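Local coordinates for pyruvate-formate lyase-activating enzyme (PDB 3CAN), which belongs to the radical SAM superfamily and, as an activating-enzyme domain, is probably built on a partial alpha/beta barrel, at residues Phe20-Leu25 with Met52-Leu57; Glu46-Val51 with Arg86-Ala91; Ile97-Pro100 with Val105-Asp108. All blocks are in the same frame, centred on the assembly; numbering follows the deposited sequence.

Contact 1 of 3, residues Phe20-Leu25 with Met52-Leu57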
loop_
_atom_site.group_PDB
_atom_site.type_symbol
_atom_site.label_atom_id
_atom_site.label_comp_id
_atom_site.label_asym_id
_atom_site.label_seq_id
_atom_site.Cartn_x
_atom_site.Cartn_y
_atom_site.Cartn_z
ATOM N N PHE A 20 1.431 -20.492 -10.418
ATOM C CA PHE A 20 0.441 -19.513 -10.855
ATOM C C PHE A 20 0.983 -18.080 -10.777
ATOM O O PHE A 20 0.825 -17.309 -11.719
ATOM C CB PHE A 20 -0.812 -19.617 -9.995
ATOM C CG PHE A 20 -1.862 -18.605 -10.351
ATOM C CD1 PHE A 20 -2.560 -18.730 -11.545
ATOM C CD2 PHE A 20 -2.131 -17.526 -9.530
ATOM C CE1 PHE A 20 -3.521 -17.808 -11.912
ATOM C CE2 PHE A 20 -3.099 -16.585 -9.894
ATOM C CZ PHE A 20 -3.789 -16.726 -11.077
ATOM N N LEU A 21 1.607 -17.750 -9.652
ATOM C CA LEU A 21 2.216 -16.419 -9.441
ATOM C C LEU A 21 3.199 -16.101 -10.560
ATOM O O LEU A 21 3.116 -15.058 -11.183
ATOM C CB LEU A 21 2.922 -16.391 -8.094
ATOM C CG LEU A 21 3.720 -15.152 -7.702
ATOM C CD1 LEU A 21 2.827 -13.934 -7.666
ATOM C CD2 LEU A 21 4.400 -15.398 -6.372
ATOM N N ILE A 22 4.100 -17.029 -10.844
ATOM C CA ILE A 22 5.091 -16.830 -11.908
ATOM C C ILE A 22 4.416 -16.669 -13.278
ATOM O O ILE A 22 4.806 -15.815 -14.083
ATOM C CB ILE A 22 6.124 -17.990 -11.928
ATOM C CG1 ILE A 22 6.951 -18.005 -10.631
ATOM C CG2 ILE A 22 7.034 -17.868 -13.142
ATOM C CD1 ILE A 22 7.725 -16.767 -10.380
ATOM N N ASP A 23 3.372 -17.451 -13.545
ATOM C CA ASP A 23 2.632 -17.317 -14.796
ATOM C C ASP A 23 2.006 -15.919 -14.940
ATOM O O ASP A 23 2.115 -15.281 -15.986
ATOM C CB ASP A 23 1.550 -18.382 -14.891
ATOM C CG ASP A 23 0.863 -18.383 -16.234
ATOM O OD1 ASP A 23 1.543 -18.613 -17.252
ATOM O OD2 ASP A 23 -0.340 -18.110 -16.262
ATOM N N ILE A 24 1.362 -15.439 -13.889
ATOM C CA ILE A 24 0.737 -14.116 -13.935
ATOM C C ILE A 24 1.813 -13.047 -14.076
ATOM O O ILE A 24 1.670 -12.114 -14.855
ATOM C CB ILE A 24 -0.119 -13.857 -12.696
ATOM C CG1 ILE A 24 -1.293 -14.850 -12.616
ATOM C CG2 ILE A 24 -0.608 -12.383 -12.689
ATOM C CD1 ILE A 24 -2.192 -14.929 -13.854
ATOM N N LEU A 25 2.900 -13.183 -13.325
ATOM C CA LEU A 25 4.025 -12.254 -13.462
ATOM C C LEU A 25 4.560 -12.213 -14.900
ATOM O O LEU A 25 4.788 -11.138 -15.447
ATOM C CB LEU A 25 5.137 -12.623 -12.482
ATOM C CG LEU A 25 4.845 -12.332 -11.007
ATOM C CD1 LEU A 25 5.968 -12.924 -10.139
ATOM C CD2 LEU A 25 4.717 -10.831 -10.726
HETATM N N MSE A 52 12.249 -13.275 -8.728
HETATM C CA MSE A 52 13.135 -12.173 -9.130
HETATM C C MSE A 52 13.342 -12.082 -10.649
HETATM O O MSE A 52 13.471 -10.996 -11.196
HETATM C CB MSE A 52 14.477 -12.264 -8.407
HETATM C CG MSE A 52 14.414 -11.902 -6.944
HETATM SE SE MSE A 52 16.181 -11.762 -6.126
HETATM C CE MSE A 52 16.644 -13.639 -6.069
ATOM N N ARG A 53 13.349 -13.216 -11.341
ATOM C CA ARG A 53 13.463 -13.194 -12.787
ATOM C C ARG A 53 12.226 -12.614 -13.482
ATOM O O ARG A 53 12.285 -12.264 -14.669
ATOM C CB ARG A 53 13.746 -14.601 -13.313
ATOM C CG ARG A 53 15.165 -15.048 -13.070
ATOM C CD ARG A 53 15.488 -16.292 -13.874
ATOM N NE ARG A 53 15.081 -17.487 -13.162
ATOM C CZ ARG A 53 15.809 -18.101 -12.228
ATOM N NH1 ARG A 53 15.329 -19.171 -11.627
ATOM N NH2 ARG A 53 17.013 -17.657 -11.878
ATOM N N ASN A 54 11.123 -12.482 -12.740
ATOM C CA ASN A 54 9.844 -12.111 -13.323
ATOM C C ASN A 54 9.156 -10.959 -12.592
ATOM O O ASN A 54 7.930 -10.864 -12.569
ATOM C CB ASN A 54 8.945 -13.340 -13.383
ATOM C CG ASN A 54 9.504 -14.415 -14.314
ATOM O OD1 ASN A 54 9.460 -14.275 -15.546
ATOM N ND2 ASN A 54 10.052 -15.476 -13.727
ATOM N N CYS A 55 9.953 -10.073 -12.007
ATOM C CA CYS A 55 9.386 -8.852 -11.442
ATOM C C CYS A 55 10.434 -7.773 -11.345
ATOM O O CYS A 55 11.608 -8.001 -11.660
ATOM C CB CYS A 55 8.702 -9.115 -10.098
ATOM S SG CYS A 55 9.824 -9.407 -8.706
ATOM N N GLU A 56 9.991 -6.592 -10.939
ATOM C CA GLU A 56 10.833 -5.412 -10.850
ATOM C C GLU A 56 11.325 -5.102 -9.430
ATOM O O GLU A 56 12.326 -4.399 -9.271
ATOM C CB GLU A 56 10.068 -4.201 -11.378
ATOM C CG GLU A 56 10.062 -4.057 -12.861
ATOM C CD GLU A 56 9.266 -5.111 -13.591
ATOM O OE1 GLU A 56 8.165 -5.497 -13.153
ATOM O OE2 GLU A 56 9.732 -5.536 -14.656
ATOM N N LEU A 57 10.615 -5.590 -8.406
ATOM C CA LEU A 57 10.835 -5.171 -7.023
ATOM C C LEU A 57 10.286 -6.210 -6.065
ATOM O O LEU A 57 9.180 -6.724 -6.283
ATOM C CB LEU A 57 10.087 -3.854 -6.776
ATOM C CG LEU A 57 10.151 -3.231 -5.397
ATOM C CD1 LEU A 57 11.588 -2.770 -5.098
ATOM C CD2 LEU A 57 9.165 -2.044 -5.293
#
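Asn54 ND2 hydrogen-bonds the backbone O of Glu50, in the last turn of helix 45-53 just before it, and meets the CG2 methyl of Ile22 at 3.9 Å. The two side chains cross at about a right angle. With CG turned away from its own carbonyl carbon (chi1 -64°), Asn54 keeps its amide near the end of helix 45-53. Its backbone O meets hydrocarbon in this contact: Leu25 lies over it, with CB at 3.3 Å from Asn54 O and both methyls, CD1 and CD2, at 3.7 Å from that same oxygen. Here helix 18-30 of a parallel beta/alpha sheet, consistent with a partial TIM-type barrel, packs on the loop 54-56 that leads from helix 45-53 into strand 57-61; Ile22 adds a helix-to-helix part on Glu50 and Val51. Beneath, Leu25 also reaches Phe9 and Val37 on strands 6-10 and 35-38, while its CD2 comes within 4.4 Å of Cys55 CB, a loose apolar touch. Leu25 CB and Asn54 CB approach to 4.0 Å. Elsewhere on helix 18-30, Phe20 and Ile24 pack on Gln31 and Ile24 of the second subunit.

Contact 2 of 3, residues Glu46-Val51 with Arg86-Ala91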
loop_
_atom_site.group_PDB
_atom_site.type_symbol
_atom_site.label_atom_id
_atom_site.label_comp_id
_atom_site.label_asym_id
_atom_site.label_seq_id
_atom_site.Cartn_x
_atom_site.Cartn_y
_atom_site.Cartn_z
ATOM N N GLU A 46 14.749 -21.478 -4.591
ATOM C CA GLU A 46 14.583 -21.527 -6.059
ATOM C C GLU A 46 13.369 -20.690 -6.491
ATOM O O GLU A 46 13.367 -20.112 -7.579
ATOM C CB GLU A 46 14.479 -22.969 -6.617
ATOM C CG GLU A 46 13.047 -23.517 -6.785
ATOM C CD GLU A 46 12.923 -24.695 -7.776
ATOM O OE1 GLU A 46 13.839 -25.551 -7.871
ATOM O OE2 GLU A 46 11.870 -24.779 -8.451
ATOM N N THR A 47 12.346 -20.623 -5.643
ATOM C CA THR A 47 11.160 -19.833 -5.969
ATOM C C THR A 47 11.433 -18.340 -5.852
ATOM O O THR A 47 10.967 -17.564 -6.676
ATOM C CB THR A 47 9.958 -20.187 -5.092
ATOM O OG1 THR A 47 9.784 -21.612 -5.095
ATOM C CG2 THR A 47 8.692 -19.498 -5.646
ATOM N N VAL A 48 12.186 -17.943 -4.832
ATOM C CA VAL A 48 12.596 -16.546 -4.701
ATOM C C VAL A 48 13.375 -16.149 -5.955
ATOM O O VAL A 48 13.147 -15.104 -6.520
ATOM C CB VAL A 48 13.458 -16.304 -3.447
ATOM C CG1 VAL A 48 13.944 -14.844 -3.396
ATOM C CG2 VAL A 48 12.671 -16.664 -2.172
ATOM N N ASP A 49 14.286 -17.006 -6.399
ATOM C CA ASP A 49 15.072 -16.723 -7.608
ATOM C C ASP A 49 14.188 -16.558 -8.847
ATOM O O ASP A 49 14.392 -15.626 -9.643
ATOM C CB ASP A 49 16.088 -17.842 -7.861
ATOM C CG ASP A 49 17.206 -17.869 -6.846
ATOM O OD1 ASP A 49 17.334 -16.923 -6.043
ATOM O OD2 ASP A 49 17.975 -18.860 -6.862
ATOM N N GLU A 50 13.205 -17.443 -9.010
ATOM C CA GLU A 50 12.307 -17.378 -10.166
ATOM C C GLU A 50 11.407 -16.145 -10.106
ATOM O O GLU A 50 11.144 -15.528 -11.127
ATOM C CB GLU A 50 11.458 -18.647 -10.287
ATOM C CG GLU A 50 10.612 -18.736 -11.572
ATOM C CD GLU A 50 11.437 -18.818 -12.860
ATOM O OE1 GLU A 50 12.627 -19.200 -12.807
ATOM O OE2 GLU A 50 10.883 -18.499 -13.939
ATOM N N VAL A 51 10.935 -15.788 -8.913
ATOM C CA VAL A 51 10.158 -14.550 -8.746
ATOM C C VAL A 51 10.994 -13.335 -9.167
ATOM O O VAL A 51 10.530 -12.489 -9.925
ATOM C CB VAL A 51 9.640 -14.366 -7.307
ATOM C CG1 VAL A 51 9.098 -12.931 -7.114
ATOM C CG2 VAL A 51 8.535 -15.397 -7.010
ATOM N N ARG A 86 18.356 -11.668 3.183
ATOM C CA ARG A 86 19.756 -11.837 2.807
ATOM C C ARG A 86 19.880 -12.340 1.366
ATOM O O ARG A 86 20.730 -11.865 0.619
ATOM C CB ARG A 86 20.477 -12.784 3.766
ATOM C CG ARG A 86 21.979 -12.895 3.518
ATOM C CD ARG A 86 22.671 -13.611 4.677
ATOM N NE ARG A 86 22.682 -12.790 5.884
ATOM C CZ ARG A 86 23.508 -11.771 6.093
ATOM N NH1 ARG A 86 24.434 -11.438 5.194
ATOM N NH2 ARG A 86 23.423 -11.087 7.213
ATOM N N ARG A 87 19.020 -13.280 0.973
ATOM C CA ARG A 87 19.112 -13.837 -0.378
ATOM C C ARG A 87 18.869 -12.780 -1.451
ATOM O O ARG A 87 19.603 -12.731 -2.444
ATOM C CB ARG A 87 18.172 -15.024 -0.577
ATOM C CG ARG A 87 18.617 -15.882 -1.761
ATOM C CD ARG A 87 17.750 -17.097 -1.968
ATOM N NE ARG A 87 18.197 -17.850 -3.146
ATOM C CZ ARG A 87 19.193 -18.742 -3.149
ATOM N NH1 ARG A 87 19.516 -19.365 -4.277
ATOM N NH2 ARG A 87 19.862 -19.028 -2.034
ATOM N N VAL A 88 17.858 -11.941 -1.256
ATOM C CA VAL A 88 17.566 -10.879 -2.202
ATOM C C VAL A 88 18.720 -9.871 -2.266
ATOM O O VAL A 88 19.133 -9.448 -3.352
ATOM C CB VAL A 88 16.238 -10.194 -1.856
ATOM C CG1 VAL A 88 15.919 -9.092 -2.851
ATOM C CG2 VAL A 88 15.109 -11.249 -1.818
ATOM N N ALA A 89 19.246 -9.507 -1.102
ATOM C CA ALA A 89 20.384 -8.592 -1.030
ATOM C C ALA A 89 21.608 -9.147 -1.767
ATOM O O ALA A 89 22.291 -8.416 -2.515
ATOM C CB ALA A 89 20.721 -8.300 0.422
ATOM N N GLU A 90 21.887 -10.440 -1.561
ATOM C CA GLU A 90 23.044 -11.091 -2.201
ATOM C C GLU A 90 22.870 -11.254 -3.716
ATOM O O GLU A 90 23.855 -11.367 -4.458
ATOM C CB GLU A 90 23.319 -12.459 -1.562
ATOM C CG GLU A 90 23.915 -12.358 -0.167
ATOM C CD GLU A 90 24.109 -13.704 0.524
ATOM O OE1 GLU A 90 23.654 -14.746 -0.001
ATOM O OE2 GLU A 90 24.715 -13.713 1.610
ATOM N N ALA A 91 21.618 -11.263 -4.159
ATOM C CA ALA A 91 21.273 -11.308 -5.578
ATOM C C ALA A 91 21.372 -9.941 -6.255
ATOM O O ALA A 91 21.165 -9.850 -7.458
ATOM C CB ALA A 91 19.870 -11.871 -5.747
#
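Arg87 sets off with CG opposite its backbone N (chi1 -160°) and then runs fully extended to NE, while Asp49 turns CG back beside its own backbone N (chi1 -70°); these torsions bring the two end groups into bonding range between two helices. The helices, 45-53 and 79-90, flank strand 57-61 of a parallel beta/alpha sheet, consistent with a partial TIM-type barrel. The salt bridge is a two-nitrogen, side-on grip: Arg87 NE donates to Asp49 OD1 at 3.2 Å, and Arg87 NH1 donates to Asp49 OD2 at 3.1 Å in an almost straight line. Each oxygen is met on its syn side, and the two planes are tilted by 30° from one another, so the pair is near to flat without being coplanar. Two bonds on one carboxylate fix the rotation of both end groups, and the arginine chain also lies against Lys45 on the facing helix. Deeper down, Val48 CG1 approaches Val88 CG2 to 4.1 Å, though Val88 is modelled in two conformers and this touch belongs to one of them. Val88 continues onto Leu58 and Ile60 of the strand below, and Val48 onto Leu42. Back at the bridge, Asp49 OD2 lies close to the guanidinium plane, whereas Arg87 NE stands well above the carboxylate plane as it meets OD1.

Contact 3 of 3, residues Ile97-Pro100 with Val105-Asp108; sequences IRIP and VNAD
Asn106 carries most of this contact, with Pro100 and Ile99 of the strand as its partners. Its ND2 donates to Pro100 O at 2.7 Å, a short bond that runs nearly straight down the carbonyl, with a C=O...N angle of 166°. The oxygen lies close to the amide plane of Asn106, and the N-H...O angle of 167° leaves the bond nearly straight. Carbon CG occupies the crowded position between the backbone N and the carbonyl carbon (chi1 66°), which turns the amide back from the loop toward the end of strand 95-101. The same ND2 also bonds Lys63 O, and OD1 accepts from Ile102 N just past Pro100; these bonds fix the rotation of the buried amide and indicate which end is nitrogen. Pro100 O and Asn106 OD1, two acceptors, remain 3.5 Å apart without bonding. From the strand, Ile99 directs its CB toward the loop, and its CG2 methyl comes to 4.1 Å from Asn106 ND2, the two side chains meeting at a slant; Ile99 packs further on Ile129 and Leu131 of strand 128-133. Asp108 then N-caps helix 109-121, its OD2 accepting from Asn111 N, while Asn111 ND2 bonds Asn106 O. An asparagine pinned to the strand it follows thus shapes a beta-alpha loop at the C-terminal end of a parallel strand, the end where alpha/beta barrels generally place their active sites.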
loop_
_atom_site.group_PDB
_atom_site.type_symbol
_atom_site.label_atom_id
_atom_site.label_comp_id
_atom_site.label_asym_id
_atom_site.label_seq_id
_atom_site.Cartn_x
_atom_site.Cartn_y
_atom_site.Cartn_z
ATOM N N ILE A 97 11.839 -2.759 2.421
ATOM C CA ILE A 97 11.521 -3.340 3.716
ATOM C C ILE A 97 10.384 -2.534 4.347
ATOM O O ILE A 97 10.440 -1.309 4.396
ATOM C CB ILE A 97 12.743 -3.328 4.652
ATOM C CG1 ILE A 97 13.833 -4.255 4.105
ATOM C CG2 ILE A 97 12.327 -3.750 6.074
ATOM C CD1 ILE A 97 13.514 -5.760 4.202
ATOM N N ARG A 98 9.355 -3.226 4.822
ATOM C CA ARG A 98 8.260 -2.605 5.536
ATOM C C ARG A 98 8.260 -3.037 6.993
ATOM O O ARG A 98 8.383 -4.223 7.292
ATOM C CB ARG A 98 6.932 -2.949 4.874
ATOM C CG ARG A 98 6.862 -2.454 3.441
ATOM C CD ARG A 98 7.209 -3.556 2.472
ATOM N NE ARG A 98 6.063 -4.459 2.332
ATOM C CZ ARG A 98 4.991 -4.199 1.582
ATOM N NH1 ARG A 98 4.912 -3.068 0.876
ATOM N NH2 ARG A 98 3.997 -5.086 1.521
ATOM N N ILE A 99 8.133 -2.065 7.892
ATOM C CA ILE A 99 8.062 -2.331 9.319
ATOM C C ILE A 99 6.777 -1.703 9.852
ATOM O O ILE A 99 6.708 -0.491 10.032
ATOM C CB ILE A 99 9.283 -1.793 10.069
ATOM C CG1 ILE A 99 10.565 -2.398 9.492
ATOM C CG2 ILE A 99 9.155 -2.099 11.603
ATOM C CD1 ILE A 99 11.844 -1.827 10.128
ATOM N N PRO A 100 5.738 -2.521 10.052
ATOM C CA PRO A 100 4.556 -2.017 10.736
ATOM C C PRO A 100 5.000 -1.702 12.148
ATOM O O PRO A 100 5.530 -2.580 12.820
ATOM C CB PRO A 100 3.572 -3.195 10.661
ATOM C CG PRO A 100 4.103 -4.082 9.557
ATOM C CD PRO A 100 5.586 -3.939 9.677
ATOM N N VAL A 105 5.210 -3.491 20.755
ATOM C CA VAL A 105 5.601 -4.707 20.041
ATOM C C VAL A 105 7.019 -4.623 19.447
ATOM O O VAL A 105 7.831 -5.533 19.649
ATOM C CB VAL A 105 4.602 -5.014 18.907
ATOM C CG1 VAL A 105 5.016 -6.262 18.127
ATOM C CG2 VAL A 105 3.188 -5.169 19.484
ATOM N N ASN A 106 7.307 -3.555 18.712
ATOM C CA ASN A 106 8.552 -3.488 17.920
ATOM C C ASN A 106 9.139 -2.094 17.689
ATOM O O ASN A 106 10.033 -1.944 16.864
ATOM C CB ASN A 106 8.338 -4.178 16.565
ATOM C CG ASN A 106 7.320 -3.443 15.688
ATOM O OD1 ASN A 106 6.814 -2.385 16.065
ATOM N ND2 ASN A 106 7.023 -4.004 14.530
ATOM N N ALA A 107 8.646 -1.086 18.409
ATOM C CA ALA A 107 9.140 0.287 18.258
ATOM C C ALA A 107 10.213 0.630 19.286
ATOM O O ALA A 107 10.652 1.789 19.383
ATOM C CB ALA A 107 7.958 1.299 18.329
ATOM N N ASP A 108 10.641 -0.366 20.056
ATOM C CA ASP A 108 11.733 -0.183 21.005
ATOM C C ASP A 108 13.058 0.045 20.280
ATOM O O ASP A 108 13.297 -0.516 19.209
ATOM C CB ASP A 108 11.842 -1.371 21.978
ATOM C CG ASP A 108 11.916 -2.716 21.270
ATOM O OD1 ASP A 108 10.920 -3.111 20.612
ATOM O OD2 ASP A 108 12.970 -3.383 21.380
#

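In the fold
From the N terminus, contact 1 closes first, joining helix 18-30 to the loop that follows helix 45-53, round a loop that holds strand 35-38 and most of helix 45-53. Contact 2 opens inside that loop, on helix 45-53, and closes beyond strand 57-61 on helix 79-90, so the two cross and share helix 45-53. They also touch, through Ile22 CD1 on Val51 N and Glu50 CG and through Met52 CE on Ala91 CB, making one continuous run of helices along the sheet. Contact 3 follows in series, a short loop from strand 95-101 toward helix 109-121. It lies on the other side of the chain's centre, its centre about 27 Å from that of contact 1 and 23 Å from that of contact 2.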